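Local atomic coordinates of carbohydrate deacetylase Agd3 (Neosartorya fumigata, PDB entry 6NWZ), a protein that removes acetyl groups from an exopolysaccharide, probably galactosaminogalactan, and is required for biofilm formation by the fungus Aspergillus fumigatus. Residues Leu24-Val29 / Pro50-Leu55; Gly75-Ala80 / Val114-Phe119; Phe340-Gly345 / Asn440-Gln445; His392-Asn397 / Ala434-His439. One frame throughout, in Å; residues are numbered along the deposited sequence.

The four contacts form two well-separated pairs within one folded chain. Interactions 1 and 2 come first in sequence and lie in the CBM87 region, with about 10 Å between their centres. Strands 22-31 and 76-80 are neighbours, so the two contacts together order strands 51-55, 22-31, 76-80 and 115-119. Interactions 3 and 4 lie in the deacetylase region, again with about 10 Å between centres. Both segments of interaction 4 fall between those of interaction 3 in sequence, and N440 ND2 reaches Q395 O between them. Interactions 2 and 4 have centres about 47 Å apart. Sheet packing in the probable carbohydrate-binding part is thus well separated from the loops beside the zinc sites.

Interaction 1 (Leu24-Val29 / Pro50-Leu55)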
loop_
_atom_site.group_PDB
_atom_site.type_symbol
_atom_site.label_atom_id
_atom_site.label_comp_id
_atom_site.label_asym_id
_atom_site.label_seq_id
_atom_site.Cartn_x
_atom_site.Cartn_y
_atom_site.Cartn_z
ATOM N N LEU A 24 3.776 -25.931 -13.086
ATOM C CA LEU A 24 3.001 -24.699 -13.120
ATOM C C LEU A 24 3.237 -23.893 -11.847
ATOM O O LEU A 24 3.339 -24.454 -10.753
ATOM C CB LEU A 24 1.515 -25.009 -13.280
ATOM C CG LEU A 24 1.152 -25.828 -14.517
ATOM C CD1 LEU A 24 -0.353 -25.935 -14.634
ATOM C CD2 LEU A 24 1.749 -25.210 -15.771
ATOM N N SER A 25 3.319 -22.565 -11.993
ATOM C CA SER A 25 3.660 -21.668 -10.892
ATOM C C SER A 25 2.469 -21.302 -10.019
ATOM O O SER A 25 2.502 -20.259 -9.353
ATOM C CB SER A 25 4.308 -20.390 -11.431
ATOM O OG SER A 25 5.559 -20.663 -12.034
ATOM N N ASN A 26 1.424 -22.119 -10.005
ATOM C CA ASN A 26 0.258 -21.841 -9.180
ATOM C C ASN A 26 0.513 -22.301 -7.749
ATOM O O ASN A 26 0.996 -23.413 -7.524
ATOM C CB ASN A 26 -0.968 -22.541 -9.758
ATOM C CG ASN A 26 -2.260 -21.935 -9.275
ATOM O OD1 ASN A 26 -2.904 -22.458 -8.367
ATOM N ND2 ASN A 26 -2.647 -20.817 -9.876
ATOM N N ILE A 27 0.192 -21.444 -6.783
ATOM C CA ILE A 27 0.419 -21.744 -5.372
ATOM C C ILE A 27 -0.853 -22.333 -4.776
ATOM O O ILE A 27 -1.926 -21.724 -4.848
ATOM C CB ILE A 27 0.859 -20.488 -4.605
ATOM C CG1 ILE A 27 2.185 -19.970 -5.160
ATOM C CG2 ILE A 27 1.005 -20.793 -3.128
ATOM C CD1 ILE A 27 3.321 -20.960 -5.030
ATOM N N LEU A 28 -0.736 -23.522 -4.187
ATOM C CA LEU A 28 -1.862 -24.193 -3.547
ATOM C C LEU A 28 -1.922 -23.797 -2.076
ATOM O O LEU A 28 -0.985 -24.064 -1.315
ATOM C CB LEU A 28 -1.741 -25.709 -3.691
ATOM C CG LEU A 28 -2.847 -26.538 -3.040
ATOM C CD1 LEU A 28 -4.206 -26.143 -3.603
ATOM C CD2 LEU A 28 -2.584 -28.027 -3.227
ATOM N N VAL A 29 -3.023 -23.162 -1.678
ATOM C CA VAL A 29 -3.226 -22.700 -0.310
ATOM C C VAL A 29 -4.275 -23.590 0.337
ATOM O O VAL A 29 -5.416 -23.657 -0.134
ATOM C CB VAL A 29 -3.648 -21.224 -0.261
ATOM C CG1 VAL A 29 -4.015 -20.833 1.155
ATOM C CG2 VAL A 29 -2.530 -20.339 -0.788
ATOM N N PRO A 50 -0.362 -16.031 -8.874
ATOM C CA PRO A 50 -1.548 -16.885 -9.009
ATOM C C PRO A 50 -1.560 -17.993 -7.965
ATOM O O PRO A 50 -0.535 -18.617 -7.680
ATOM C CB PRO A 50 -1.420 -17.447 -10.428
ATOM C CG PRO A 50 -0.556 -16.472 -11.147
ATOM C CD PRO A 50 0.406 -15.940 -10.126
ATOM N N TYR A 51 -2.739 -18.233 -7.394
ATOM C CA TYR A 51 -2.887 -19.215 -6.329
ATOM C C TYR A 51 -4.251 -19.881 -6.429
ATOM O O TYR A 51 -5.184 -19.348 -7.035
ATOM C CB TYR A 51 -2.718 -18.575 -4.945
ATOM C CG TYR A 51 -3.746 -17.507 -4.638
ATOM C CD1 TYR A 51 -4.959 -17.828 -4.038
ATOM C CD2 TYR A 51 -3.503 -16.175 -4.948
ATOM C CE1 TYR A 51 -5.899 -16.854 -3.761
ATOM C CE2 TYR A 51 -4.437 -15.195 -4.672
ATOM C CZ TYR A 51 -5.632 -15.539 -4.078
ATOM O OH TYR A 51 -6.562 -14.563 -3.805
ATOM N N THR A 52 -4.357 -21.056 -5.811
ATOM C CA THR A 52 -5.609 -21.795 -5.706
ATOM C C THR A 52 -5.864 -22.100 -4.238
ATOM O O THR A 52 -4.952 -22.532 -3.525
ATOM C CB THR A 52 -5.563 -23.095 -6.518
ATOM O OG1 THR A 52 -5.275 -22.796 -7.889
ATOM C CG2 THR A 52 -6.890 -23.823 -6.440
ATOM N N THR A 53 -7.094 -21.874 -3.785
ATOM C CA THR A 53 -7.455 -22.074 -2.387
ATOM C C THR A 53 -8.242 -23.370 -2.230
ATOM O O THR A 53 -9.252 -23.576 -2.912
ATOM C CB THR A 53 -8.272 -20.895 -1.854
ATOM O OG1 THR A 53 -7.513 -19.686 -1.976
ATOM C CG2 THR A 53 -8.612 -21.112 -0.395
ATOM N N LEU A 54 -7.776 -24.235 -1.330
ATOM C CA LEU A 54 -8.446 -25.490 -0.997
ATOM C C LEU A 54 -8.855 -25.437 0.469
ATOM O O LEU A 54 -7.996 -25.413 1.357
ATOM C CB LEU A 54 -7.538 -26.689 -1.266
ATOM C CG LEU A 54 -8.013 -28.036 -0.716
ATOM C CD1 LEU A 54 -9.280 -28.493 -1.416
ATOM C CD2 LEU A 54 -6.924 -29.082 -0.850
ATOM N N LEU A 55 -10.158 -25.418 0.725
ATOM C CA LEU A 55 -10.676 -25.370 2.085
ATOM C C LEU A 55 -11.004 -26.783 2.546
ATOM O O LEU A 55 -11.701 -27.526 1.847
ATOM C CB LEU A 55 -11.908 -24.469 2.173
ATOM C CG LEU A 55 -11.664 -22.992 1.850
ATOM C CD1 LEU A 55 -12.841 -22.147 2.294
ATOM C CD2 LEU A 55 -10.381 -22.486 2.490
#
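I27 and V29 bind the strand beside them through both N and O. I27 N donates to P50 O at 3.1 Å, and I27 O accepts from T52 N at 2.7 Å. V29 N then meets T52 O almost head-on at 2.7 Å, and L54 N closes on V29 O with an N-H...O angle of 177°. T52 is therefore held through both its N and its O. I27, L28 and V29 are the buried part of the contact. I27 and Y51 put their side chains on the same face, CB to CB 4.1 Å, and both rest on L44 of helix 34-47. On the other face, L28 swings CG anti to its N (chi1 179°). That brings CD1 to 4.1 Å from L54 CB.

The looser part is at the partly exposed side chains of N26 and T52 and at exposed T53. T53 touches little of its neighbour. The N26 and T52 side chains cross at about a right angle. The modelled gap between N26 OD1 and T52 OG1 is too short to be trusted in detail. N26 ND2 lies 3.6 Å from P50 CB. Strand 22-31, helix 34-47 and strand 51-55 together make a beta-alpha-beta unit with parallel strands.

Interaction 2 (Gly75-Ala80 / Val114-Phe119)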
loop_
_atom_site.group_PDB
_atom_site.type_symbol
_atom_site.label_atom_id
_atom_site.label_comp_id
_atom_site.label_asym_id
_atom_site.label_seq_id
_atom_site.Cartn_x
_atom_site.Cartn_y
_atom_site.Cartn_z
ATOM N N GLY A 75 3.372 -24.933 -7.990
ATOM C CA GLY A 75 4.736 -24.555 -7.700
ATOM C C GLY A 75 5.044 -24.409 -6.235
ATOM O O GLY A 75 6.205 -24.213 -5.858
ATOM N N GLY A 76 4.029 -24.505 -5.389
ATOM C CA GLY A 76 4.227 -24.384 -3.961
ATOM C C GLY A 76 2.956 -24.748 -3.236
ATOM O O GLY A 76 1.864 -24.749 -3.816
ATOM N N ILE A 77 3.115 -25.074 -1.958
ATOM C CA ILE A 77 1.999 -25.454 -1.104
ATOM C C ILE A 77 2.121 -24.697 0.209
ATOM O O ILE A 77 3.207 -24.638 0.799
ATOM C CB ILE A 77 1.958 -26.972 -0.849
ATOM C CG1 ILE A 77 2.077 -27.740 -2.171
ATOM C CG2 ILE A 77 0.676 -27.341 -0.127
ATOM C CD1 ILE A 77 2.426 -29.209 -2.014
ATOM N N VAL A 78 1.016 -24.104 0.655
ATOM C CA VAL A 78 0.945 -23.409 1.934
ATOM C C VAL A 78 -0.200 -24.014 2.729
ATOM O O VAL A 78 -1.324 -24.119 2.225
ATOM C CB VAL A 78 0.738 -21.893 1.759
ATOM C CG1 VAL A 78 1.124 -21.158 3.036
ATOM C CG2 VAL A 78 1.522 -21.369 0.568
ATOM N N VAL A 79 0.085 -24.416 3.964
ATOM C CA VAL A 79 -0.906 -25.032 4.836
ATOM C C VAL A 79 -0.916 -24.281 6.155
ATOM O O VAL A 79 0.137 -24.095 6.777
ATOM C CB VAL A 79 -0.618 -26.524 5.076
ATOM C CG1 VAL A 79 -1.845 -27.200 5.679
ATOM C CG2 VAL A 79 -0.185 -27.198 3.781
ATOM N N ALA A 80 -2.101 -23.867 6.588
ATOM C CA ALA A 80 -2.266 -23.090 7.807
ATOM C C ALA A 80 -2.788 -23.992 8.919
ATOM O O ALA A 80 -3.859 -24.595 8.782
ATOM C CB ALA A 80 -3.217 -21.916 7.573
ATOM N N VAL A 114 9.123 -29.276 -5.348
ATOM C CA VAL A 114 8.220 -28.217 -4.914
ATOM C C VAL A 114 8.331 -28.051 -3.404
ATOM O O VAL A 114 8.387 -29.036 -2.658
ATOM C CB VAL A 114 6.774 -28.528 -5.345
ATOM C CG1 VAL A 114 5.809 -27.499 -4.793
ATOM C CG2 VAL A 114 6.682 -28.570 -6.857
ATOM N N ARG A 115 8.367 -26.802 -2.954
ATOM C CA ARG A 115 8.500 -26.482 -1.542
ATOM C C ARG A 115 7.132 -26.316 -0.890
ATOM O O ARG A 115 6.118 -26.096 -1.557
ATOM C CB ARG A 115 9.332 -25.211 -1.364
ATOM C CG ARG A 115 10.794 -25.391 -1.744
ATOM C CD ARG A 115 11.544 -24.071 -1.749
ATOM N NE ARG A 115 12.985 -24.266 -1.874
ATOM C CZ ARG A 115 13.873 -23.278 -1.893
ATOM N NH1 ARG A 115 13.472 -22.018 -1.803
ATOM N NH2 ARG A 115 15.165 -23.550 -2.002
ATOM N N MET A 116 7.117 -26.434 0.438
ATOM C CA MET A 116 5.907 -26.284 1.235
ATOM C C MET A 116 6.165 -25.335 2.396
ATOM O O MET A 116 7.233 -25.370 3.015
ATOM C CB MET A 116 5.415 -27.633 1.772
ATOM C CG MET A 116 4.279 -27.526 2.774
ATOM S SD MET A 116 3.717 -29.129 3.373
ATOM C CE MET A 116 3.037 -29.831 1.873
ATOM N N VAL A 117 5.181 -24.489 2.688
ATOM C CA VAL A 117 5.236 -23.557 3.805
ATOM C C VAL A 117 4.106 -23.898 4.766
ATOM O O VAL A 117 2.964 -24.105 4.340
ATOM C CB VAL A 117 5.129 -22.097 3.330
ATOM C CG1 VAL A 117 4.949 -21.161 4.515
ATOM C CG2 VAL A 117 6.359 -21.716 2.519
ATOM N N GLN A 118 4.426 -23.967 6.056
ATOM C CA GLN A 118 3.432 -24.190 7.100
ATOM C C GLN A 118 3.604 -23.132 8.178
ATOM O O GLN A 118 4.698 -22.978 8.730
ATOM C CB GLN A 118 3.562 -25.586 7.705
ATOM C CG GLN A 118 3.370 -26.705 6.713
ATOM C CD GLN A 118 2.775 -27.934 7.357
ATOM O OE1 GLN A 118 1.826 -27.840 8.138
ATOM N NE2 GLN A 118 3.331 -29.095 7.041
ATOM N N PHE A 119 2.530 -22.408 8.479
ATOM C CA PHE A 119 2.552 -21.425 9.547
ATOM C C PHE A 119 1.378 -21.665 10.484
ATOM O O PHE A 119 0.384 -22.303 10.124
ATOM C CB PHE A 119 2.543 -19.977 9.011
ATOM C CG PHE A 119 1.321 -19.609 8.202
ATOM C CD1 PHE A 119 0.126 -19.260 8.825
ATOM C CD2 PHE A 119 1.383 -19.557 6.817
ATOM C CE1 PHE A 119 -0.991 -18.903 8.078
ATOM C CE2 PHE A 119 0.271 -19.197 6.064
ATOM C CZ PHE A 119 -0.918 -18.870 6.697
#
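I77 to A80 run parallel to M116 to F119 as two neighbouring parallel strands of the CBM87 region. The contact is buried. At its start, G75 O lies 3.5 Å from V114 CG1. I77 then bonds to both flanks of M116. Its N donates to R115 O at 3.2 Å, and its O accepts from V117 N at 2.7 Å. The R115 side chain leads away from this strand pair, and its NE forms a salt bridge with E210, a zinc ligand. The I77 side chain shares a face with M116. The methionine chain bends at chi3 (-66°) and sets CE 4.0 Å from both I77 CG2 and I77 CD1.

V78 points to the other face, which helix 224-237 covers through W233. Its CG1 meets V117 CG1 at 4.1 Å and also lies 3.7 Å from F119 CE2. V79 repeats the I77 pattern, with V79 N to V117 O at 2.9 Å, but its O has only a weak bond from F119 N. The V79 side chain turns to W102 of helix 99-112. Beside it lies Q118, whose NE2 bonds to Q211 OE1. A80 ends the run. F119 CG stands between its N and carbonyl carbon (chi1 62°), which turns the ring back over A80. F119 CE1 lies 3.8 Å from A80 CB.

Interaction 3 (Phe340-Gly345 / Asn440-Gln445)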
loop_
_atom_site.group_PDB
_atom_site.type_symbol
_atom_site.label_atom_id
_atom_site.label_comp_id
_atom_site.label_asym_id
_atom_site.label_seq_id
_atom_site.Cartn_x
_atom_site.Cartn_y
_atom_site.Cartn_z
ATOM N N PHE A 340 -24.226 10.748 1.048
ATOM C CA PHE A 340 -25.501 11.238 0.537
ATOM C C PHE A 340 -25.496 11.233 -0.989
ATOM O O PHE A 340 -24.662 11.894 -1.618
ATOM C CB PHE A 340 -25.780 12.640 1.070
ATOM C CG PHE A 340 -26.858 13.373 0.325
ATOM C CD1 PHE A 340 -28.191 13.053 0.511
ATOM C CD2 PHE A 340 -26.537 14.387 -0.565
ATOM C CE1 PHE A 340 -29.185 13.732 -0.175
ATOM C CE2 PHE A 340 -27.526 15.068 -1.254
ATOM C CZ PHE A 340 -28.850 14.740 -1.058
ATOM N N LYS A 341 -26.433 10.495 -1.580
ATOM C CA LYS A 341 -26.596 10.447 -3.030
ATOM C C LYS A 341 -27.607 11.510 -3.444
ATOM O O LYS A 341 -28.793 11.412 -3.111
ATOM C CB LYS A 341 -27.048 9.058 -3.475
ATOM C CG LYS A 341 -27.427 8.957 -4.942
ATOM C CD LYS A 341 -27.702 7.510 -5.322
ATOM C CE LYS A 341 -28.459 7.409 -6.638
ATOM N NZ LYS A 341 -27.754 8.098 -7.751
ATOM N N LYS A 342 -27.142 12.521 -4.168
ATOM C CA LYS A 342 -28.032 13.601 -4.575
ATOM C C LYS A 342 -28.918 13.141 -5.726
ATOM O O LYS A 342 -28.412 12.573 -6.701
ATOM C CB LYS A 342 -27.243 14.837 -4.999
ATOM C CG LYS A 342 -28.101 16.087 -5.107
ATOM C CD LYS A 342 -27.515 17.108 -6.067
ATOM C CE LYS A 342 -27.753 16.701 -7.511
ATOM N NZ LYS A 342 -27.442 17.804 -8.465
ATOM N N PRO A 343 -30.229 13.351 -5.644
ATOM C CA PRO A 343 -31.091 13.075 -6.799
ATOM C C PRO A 343 -30.689 13.948 -7.976
ATOM O O PRO A 343 -30.537 15.165 -7.845
ATOM C CB PRO A 343 -32.493 13.419 -6.286
ATOM C CG PRO A 343 -32.387 13.328 -4.799
ATOM C CD PRO A 343 -30.999 13.769 -4.462
ATOM N N LEU A 344 -30.504 13.311 -9.131
ATOM C CA LEU A 344 -30.015 14.012 -10.310
ATOM C C LEU A 344 -30.970 15.129 -10.716
ATOM O O LEU A 344 -32.193 14.970 -10.682
ATOM C CB LEU A 344 -29.837 13.027 -11.466
ATOM C CG LEU A 344 -29.038 11.755 -11.173
ATOM C CD1 LEU A 344 -29.233 10.747 -12.293
ATOM C CD2 LEU A 344 -27.567 12.073 -10.987
ATOM N N GLY A 345 -30.398 16.273 -11.093
ATOM C CA GLY A 345 -31.168 17.399 -11.571
ATOM C C GLY A 345 -31.582 18.403 -10.517
ATOM O O GLY A 345 -32.104 19.465 -10.875
ATOM N N ASN A 440 -22.778 12.217 -6.060
ATOM C CA ASN A 440 -23.535 13.183 -6.844
ATOM C C ASN A 440 -23.243 12.921 -8.317
ATOM O O ASN A 440 -22.146 13.214 -8.801
ATOM C CB ASN A 440 -23.147 14.603 -6.438
ATOM C CG ASN A 440 -23.994 15.661 -7.109
ATOM O OD1 ASN A 440 -24.510 15.460 -8.206
ATOM N ND2 ASN A 440 -24.136 16.804 -6.449
ATOM N N GLY A 441 -24.223 12.366 -9.029
ATOM C CA GLY A 441 -24.018 12.073 -10.437
ATOM C C GLY A 441 -23.764 13.317 -11.270
ATOM O O GLY A 441 -22.938 13.302 -12.187
ATOM N N ASP A 442 -24.474 14.409 -10.967
ATOM C CA ASP A 442 -24.278 15.648 -11.716
ATOM C C ASP A 442 -22.880 16.204 -11.507
ATOM O O ASP A 442 -22.319 16.834 -12.413
ATOM C CB ASP A 442 -25.314 16.695 -11.305
ATOM C CG ASP A 442 -26.736 16.206 -11.465
ATOM O OD1 ASP A 442 -26.952 15.245 -12.233
ATOM O OD2 ASP A 442 -27.639 16.787 -10.827
ATOM N N ALA A 443 -22.308 15.992 -10.320
ATOM C CA ALA A 443 -20.949 16.447 -10.062
ATOM C C ALA A 443 -19.939 15.603 -10.828
ATOM O O ALA A 443 -19.041 16.141 -11.486
ATOM C CB ALA A 443 -20.667 16.413 -8.560
ATOM N N LEU A 444 -20.082 14.275 -10.766
ATOM C CA LEU A 444 -19.163 13.394 -11.483
ATOM C C LEU A 444 -19.200 13.643 -12.986
ATOM O O LEU A 444 -18.173 13.513 -13.662
ATOM C CB LEU A 444 -19.489 11.931 -11.177
ATOM C CG LEU A 444 -19.424 11.499 -9.710
ATOM C CD1 LEU A 444 -19.886 10.060 -9.545
ATOM C CD2 LEU A 444 -18.018 11.666 -9.167
ATOM N N GLN A 445 -20.368 14.000 -13.526
ATOM C CA GLN A 445 -20.447 14.365 -14.936
ATOM C C GLN A 445 -19.724 15.681 -15.202
ATOM O O GLN A 445 -19.080 15.841 -16.246
ATOM C CB GLN A 445 -21.909 14.453 -15.375
ATOM C CG GLN A 445 -22.107 14.682 -16.868
ATOM C CD GLN A 445 -21.778 13.455 -17.699
ATOM O OE1 GLN A 445 -22.367 12.390 -17.517
ATOM N NE2 GLN A 445 -20.829 13.601 -18.617
#
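D442, K342 and N440 carry this contact, which joins an irregular loop to the capped N-terminus of helix 441-449. N440 is the N-cap. D442 sits in the first turn, and its carboxylate faces the loop. One oxygen does most of the work. D442 OD2 makes a salt bridge with K342 NZ at 2.6 Å and also accepts G345 N at 2.8 Å. The two donors use different parts of it. G345 N comes to the syn lone pair in a nearly straight bond, 170° at the hydrogen. K342 NZ comes on the anti side, 27° out of the carboxylate plane. The other oxygen, D442 OD1, lies beside L344 CD2. That methyl also packs 3.6 Å from G441 CA.

K342 is buried, and its chain crosses the N440 amide obliquely. CD lies 3.4 Å from N440 ND2. A bend at chi3 (77°) then carries NZ on to D442. NZ has further partners in A398 O and T346 O, so the buried ammonium is well satisfied. The lysine and the helix start would both be expected to favour the charged form of D442.

N440 ND2 bonds to A398 O and to Q395 O. This fixes the amide at its other end. N440 OD1 takes the capping bond from A443 N at 3.1 Å, with the donor well above the amide plane.

Interaction 4 (His392-Asn397 / Ala434-His439); sequences HEEQNN and AITGLH. With ZN (zinc ion), chain L; NAG (2-acetamido-2-deoxy-beta-D-glucopyranose), chain B.
T436 OG1 is gripped twice. It accepts from Q395 N at 3.0 Å and is also hydrogen-bonded to P433 O. The contact joins two loops of the deacetylase domain beside its Asp-His-His zinc site, the type known from polysaccharide deacetylases. H392 binds the zinc ion through NE2 at 2.4 Å. D256 and H388 complete the protein ligands.

The T436 hydroxyl stands between its N and carbonyl carbon (chi1 64°), and this directs OG1 to the Q395 backbone. T436 CG2 lies 4.0 Å from E394 OE1. E394 and D335 bind a different zinc ion. The next bond runs the other way. G437 N donates to N396 OD1 at 2.7 Å, in the plane of the amide carbonyl and nearly straight at 168°. N396 ND2 is held in turn by T336 OG1, which fixes the rotation of the amide. G437 CA also lies against Q395, 3.8 Å from its CB. The far end of Q395 is tied to W447 through OE1.

A434 CB packs near the H392 ring, 4.2 Å from CE1. At the far end of segment 392-397, N397 turns away from the contact and carries a glycan. Its ND2 is covalently bonded to NAG C1 at 1.4 Å.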
loop_
_atom_site.group_PDB
_atom_site.type_symbol
_atom_site.label_atom_id
_atom_site.label_comp_id
_atom_site.label_asym_id
_atom_site.label_seq_id
_atom_site.Cartn_x
_atom_site.Cartn_y
_atom_site.Cartn_z
ATOM N N HIS A 392 -13.106 24.969 -3.250
ATOM C CA HIS A 392 -13.275 23.931 -2.230
ATOM C C HIS A 392 -14.741 23.758 -1.835
ATOM O O HIS A 392 -15.049 23.373 -0.705
ATOM C CB HIS A 392 -12.412 24.213 -0.996
ATOM C CG HIS A 392 -12.263 23.037 -0.085
ATOM N ND1 HIS A 392 -13.295 22.575 0.704
ATOM C CD2 HIS A 392 -11.207 22.226 0.160
ATOM C CE1 HIS A 392 -12.881 21.529 1.396
ATOM N NE2 HIS A 392 -11.618 21.298 1.085
ATOM N N GLU A 393 -15.654 24.027 -2.768
ATOM C CA GLU A 393 -17.076 23.841 -2.504
ATOM C C GLU A 393 -17.396 22.360 -2.347
ATOM O O GLU A 393 -16.993 21.535 -3.174
ATOM C CB GLU A 393 -17.917 24.436 -3.634
ATOM C CG GLU A 393 -19.422 24.217 -3.471
ATOM C CD GLU A 393 -20.224 24.727 -4.656
ATOM O OE1 GLU A 393 -19.607 25.134 -5.662
ATOM O OE2 GLU A 393 -21.473 24.723 -4.584
ATOM N N GLU A 394 -18.118 22.030 -1.280
ATOM C CA GLU A 394 -18.585 20.666 -1.075
ATOM C C GLU A 394 -19.639 20.321 -2.118
ATOM O O GLU A 394 -20.539 21.116 -2.403
ATOM C CB GLU A 394 -19.154 20.513 0.333
ATOM C CG GLU A 394 -18.466 21.400 1.363
ATOM C CD GLU A 394 -17.585 20.625 2.322
ATOM O OE1 GLU A 394 -18.052 19.593 2.847
ATOM O OE2 GLU A 394 -16.431 21.049 2.552
ATOM N N GLN A 395 -19.527 19.124 -2.691
ATOM C CA GLN A 395 -20.295 18.767 -3.876
ATOM C C GLN A 395 -21.310 17.658 -3.630
ATOM O O GLN A 395 -21.887 17.146 -4.594
ATOM C CB GLN A 395 -19.344 18.366 -5.002
ATOM C CG GLN A 395 -18.257 19.388 -5.264
ATOM C CD GLN A 395 -17.289 18.941 -6.332
ATOM O OE1 GLN A 395 -17.482 17.903 -6.961
ATOM N NE2 GLN A 395 -16.235 19.724 -6.542
ATOM N N ASN A 396 -21.548 17.280 -2.371
ATOM C CA ASN A 396 -22.509 16.214 -2.095
ATOM C C ASN A 396 -23.910 16.573 -2.573
ATOM O O ASN A 396 -24.670 15.689 -2.984
ATOM C CB ASN A 396 -22.533 15.898 -0.601
ATOM C CG ASN A 396 -21.412 14.973 -0.185
ATOM O OD1 ASN A 396 -20.559 14.619 -0.996
ATOM N ND2 ASN A 396 -21.406 14.575 1.082
ATOM N N ASN A 397 -24.265 17.862 -2.528
ATOM C CA ASN A 397 -25.591 18.343 -2.905
ATOM C C ASN A 397 -25.500 19.505 -3.889
ATOM O O ASN A 397 -26.487 20.218 -4.096
ATOM C CB ASN A 397 -26.380 18.754 -1.656
ATOM C CG ASN A 397 -27.885 18.842 -1.896
ATOM O OD1 ASN A 397 -28.407 18.352 -2.896
ATOM N ND2 ASN A 397 -28.584 19.470 -0.958
ATOM N N ALA A 434 -12.821 17.590 0.352
ATOM C CA ALA A 434 -13.300 16.842 1.515
ATOM C C ALA A 434 -13.920 15.509 1.109
ATOM O O ALA A 434 -14.799 14.989 1.801
ATOM C CB ALA A 434 -14.299 17.661 2.339
ATOM N N ILE A 435 -13.457 14.957 -0.017
ATOM C CA ILE A 435 -13.974 13.717 -0.591
ATOM C C ILE A 435 -15.494 13.796 -0.691
ATOM O O ILE A 435 -16.210 12.955 -0.134
ATOM C CB ILE A 435 -13.518 12.493 0.227
ATOM C CG1 ILE A 435 -12.038 12.618 0.572
ATOM C CG2 ILE A 435 -13.710 11.206 -0.566
ATOM C CD1 ILE A 435 -11.140 12.684 -0.647
ATOM N N THR A 436 -15.998 14.811 -1.392
ATOM C CA THR A 436 -17.430 15.023 -1.550
ATOM C C THR A 436 -17.811 14.983 -3.026
ATOM O O THR A 436 -16.973 15.156 -3.916
ATOM C CB THR A 436 -17.885 16.358 -0.923
ATOM O OG1 THR A 436 -17.276 17.463 -1.607
ATOM C CG2 THR A 436 -17.512 16.413 0.550
ATOM N N GLY A 437 -19.097 14.744 -3.276
ATOM C CA GLY A 437 -19.604 14.625 -4.625
ATOM C C GLY A 437 -19.441 13.259 -5.252
ATOM O O GLY A 437 -19.884 13.064 -6.393
ATOM N N LEU A 438 -18.830 12.305 -4.550
ATOM C CA LEU A 438 -18.636 10.969 -5.099
ATOM C C LEU A 438 -19.938 10.192 -5.243
ATOM O O LEU A 438 -19.933 9.123 -5.861
ATOM C CB LEU A 438 -17.649 10.183 -4.233
ATOM C CG LEU A 438 -16.165 10.546 -4.395
ATOM C CD1 LEU A 438 -15.788 11.819 -3.644
ATOM C CD2 LEU A 438 -15.285 9.396 -3.957
ATOM N N HIS A 439 -21.046 10.690 -4.690
ATOM C CA HIS A 439 -22.362 10.103 -4.917
ATOM C C HIS A 439 -23.292 11.067 -5.640
ATOM O O HIS A 439 -24.477 10.764 -5.817
ATOM C CB HIS A 439 -22.989 9.646 -3.595
ATOM C CG HIS A 439 -22.195 8.594 -2.881
ATOM N ND1 HIS A 439 -22.037 7.315 -3.372
ATOM C CD2 HIS A 439 -21.515 8.631 -1.711
ATOM C CE1 HIS A 439 -21.295 6.612 -2.536
ATOM N NE2 HIS A 439 -20.964 7.387 -1.520
HETATM ZN ZN ZN L . -9.693 19.877 1.177
HETATM C C1 NAG B . -30.010 19.649 -1.012
HETATM C C2 NAG B . -30.537 19.830 0.417
HETATM C C3 NAG B . -32.025 20.173 0.403
HETATM C C4 NAG B . -32.287 21.372 -0.496
HETATM C C5 NAG B . -31.738 21.086 -1.889
HETATM C C6 NAG B . -31.895 22.245 -2.846
HETATM C C7 NAG B . -29.222 18.476 1.988
HETATM C C8 NAG B . -29.139 17.180 2.738
HETATM N N2 NAG B . -30.298 18.635 1.212
HETATM O O3 NAG B . -32.458 20.449 1.731
HETATM O O4 NAG B . -33.687 21.620 -0.576
HETATM O O5 NAG B . -30.333 20.806 -1.800
HETATM O O6 NAG B . -31.430 23.459 -2.274
HETATM O O7 NAG B . -28.354 19.339 2.080
#